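Local coordinates for halocarboxylic acid dehalogenase DehI (Pseudomonas putida, PDB 3BJX), which probably hydrolyses the carbon-halogen bond of alpha-halocarboxylic acids, at residues T77-Q82 against R248-S253. Sequence-based numbering, arbitrary orientation.
Sequences TRYAEQ and RGLPGS
Y79, in the first turn of helix 78-90, lays its ring against G249, L250 and P251 in the loop that leaves helix 230-248, an aromatic-proline CH-pi contact within the all-helical dehalogenase fold. The evidence for the CH-pi contact is directional: P251 CD lies 4.2 Å from the centroid of the Y79 ring and 26° off its normal, and L250 CA, at 4.3 Å from that centroid, is also over the face, shifted toward the rim. With CG anti to the backbone N (chi1 -179°), the Y79 ring reaches out from the helix to the loop backbone.

Apolar side-chain contacts extend this patch. L250 CD2 approaches the ring atom Y79 CD2 at 3.8 Å and reaches on to the methyl of A80, while P251 CG meets T77 CG2 at 4.1 Å.

No hydrogen bond joins the two segments. G249 O sits obliquely to the ring, 3.2 Å from Y79 CE1; the phenol oxygen instead bonds to L246 O, in the last turn of helix 230-248, so a polar anchor supplements the CH-pi contacts. Replacing Y79 with an alanine would probably leave P251 CD and L250 CA without their aromatic cover and L246 O without its phenol partner.

Within the helix start, T77 is the N-cap. Its OG1, placed between the backbone N and carbonyl carbon, also pairs with A74 O, and accepts a nearly straight bond from A80 N at 3.0 Å, with an angle of 163° at the hydrogen.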
loop_
_atom_site.group_PDB
_atom_site.type_symbol
_atom_site.label_atom_id
_atom_site.label_comp_id
_atom_site.label_asym_id
_atom_site.label_seq_id
_atom_site.Cartn_x
_atom_site.Cartn_y
_atom_site.Cartn_z
ATOM N N THR A 77 22.390 5.130 -14.648
ATOM C CA THR A 77 23.686 5.077 -14.030
ATOM C C THR A 77 24.028 3.623 -13.728
ATOM O O THR A 77 23.126 2.801 -13.503
ATOM C CB THR A 77 23.749 5.942 -12.737
ATOM O OG1 THR A 77 22.940 5.359 -11.713
ATOM C CG2 THR A 77 23.274 7.369 -13.003
ATOM N N ARG A 78 25.325 3.306 -13.771
ATOM C CA ARG A 78 25.837 2.053 -13.268
ATOM C C ARG A 78 25.333 1.796 -11.841
ATOM O O ARG A 78 24.998 0.666 -11.505
ATOM C CB ARG A 78 27.369 2.044 -13.330
ATOM C CG ARG A 78 28.078 0.870 -12.625
ATOM C CD ARG A 78 27.845 -0.495 -13.287
ATOM N NE ARG A 78 28.260 -0.469 -14.687
ATOM C CZ ARG A 78 27.746 -1.225 -15.652
ATOM N NH1 ARG A 78 26.779 -2.077 -15.385
ATOM N NH2 ARG A 78 28.192 -1.093 -16.895
ATOM N N TYR A 79 25.282 2.843 -11.016
ATOM C CA TYR A 79 24.700 2.756 -9.681
ATOM C C TYR A 79 23.321 2.109 -9.733
ATOM O O TYR A 79 23.104 1.097 -9.069
ATOM C CB TYR A 79 24.634 4.127 -8.973
ATOM C CG TYR A 79 24.056 4.055 -7.556
ATOM C CD1 TYR A 79 24.865 4.226 -6.440
ATOM C CD2 TYR A 79 22.688 3.800 -7.341
ATOM C CE1 TYR A 79 24.323 4.151 -5.118
ATOM C CE2 TYR A 79 22.141 3.729 -6.049
ATOM C CZ TYR A 79 22.964 3.904 -4.945
ATOM O OH TYR A 79 22.423 3.826 -3.685
ATOM N N ALA A 80 22.409 2.664 -10.530
ATOM C CA ALA A 80 21.059 2.129 -10.611
ATOM C C ALA A 80 21.029 0.668 -11.087
ATOM O O ALA A 80 20.199 -0.122 -10.621
ATOM C CB ALA A 80 20.183 2.994 -11.472
ATOM N N GLU A 81 21.929 0.313 -12.000
ATOM C CA GLU A 81 22.018 -1.059 -12.522
ATOM C C GLU A 81 22.512 -2.039 -11.448
ATOM O O GLU A 81 21.947 -3.117 -11.269
ATOM C CB GLU A 81 22.897 -1.097 -13.779
ATOM C CG GLU A 81 22.867 -2.411 -14.553
ATOM C CD GLU A 81 21.619 -2.610 -15.378
ATOM O OE1 GLU A 81 20.973 -1.600 -15.767
ATOM O OE2 GLU A 81 21.287 -3.795 -15.648
ATOM N N GLN A 82 23.533 -1.623 -10.704
ATOM C CA GLN A 82 24.069 -2.389 -9.588
ATOM C C GLN A 82 23.033 -2.546 -8.465
ATOM O O GLN A 82 22.923 -3.615 -7.865
ATOM C CB GLN A 82 25.364 -1.734 -9.062
ATOM C CG GLN A 82 26.421 -2.722 -8.577
ATOM C CD GLN A 82 26.821 -3.733 -9.659
ATOM O OE1 GLN A 82 26.862 -3.404 -10.854
ATOM N NE2 GLN A 82 27.102 -4.970 -9.247
ATOM N N ARG A 248 17.972 6.586 -1.810
ATOM C CA ARG A 248 18.625 7.649 -1.032
ATOM C C ARG A 248 20.036 7.914 -1.500
ATOM O O ARG A 248 20.471 9.063 -1.514
ATOM C CB ARG A 248 18.748 7.279 0.441
ATOM C CG ARG A 248 17.488 7.278 1.182
ATOM C CD ARG A 248 17.194 8.573 1.936
ATOM N NE ARG A 248 16.012 8.281 2.753
ATOM C CZ ARG A 248 14.753 8.313 2.324
ATOM N NH1 ARG A 248 14.446 8.704 1.097
ATOM N NH2 ARG A 248 13.790 7.959 3.145
ATOM N N GLY A 249 20.737 6.827 -1.846
ATOM C CA GLY A 249 22.145 6.848 -2.239
ATOM C C GLY A 249 22.325 7.119 -3.716
ATOM O O GLY A 249 23.445 7.123 -4.224
ATOM N N LEU A 250 21.233 7.363 -4.426
ATOM C CA LEU A 250 21.348 7.635 -5.855
ATOM C C LEU A 250 22.239 8.865 -6.078
ATOM O O LEU A 250 22.239 9.792 -5.251
ATOM C CB LEU A 250 19.975 7.853 -6.485
ATOM C CG LEU A 250 19.261 6.656 -7.108
ATOM C CD1 LEU A 250 17.826 7.013 -7.438
ATOM C CD2 LEU A 250 19.976 6.200 -8.387
ATOM N N PRO A 251 23.037 8.857 -7.169
ATOM C CA PRO A 251 23.674 10.105 -7.584
ATOM C C PRO A 251 22.649 10.975 -8.322
ATOM O O PRO A 251 21.732 10.444 -8.983
ATOM C CB PRO A 251 24.770 9.627 -8.553
ATOM C CG PRO A 251 24.261 8.354 -9.106
ATOM C CD PRO A 251 23.402 7.725 -8.047
ATOM N N GLY A 252 22.790 12.292 -8.210
ATOM C CA GLY A 252 21.855 13.206 -8.844
ATOM C C GLY A 252 20.511 13.211 -8.148
ATOM O O GLY A 252 20.427 13.001 -6.942
ATOM N N SER A 253 19.459 13.449 -8.922
ATOM C CA SER A 253 18.100 13.539 -8.406
ATOM C C SER A 253 17.183 12.615 -9.193
ATOM O O SER A 253 17.453 12.273 -10.354
ATOM C CB SER A 253 17.586 14.978 -8.510
ATOM O OG SER A 253 18.428 15.851 -7.779
#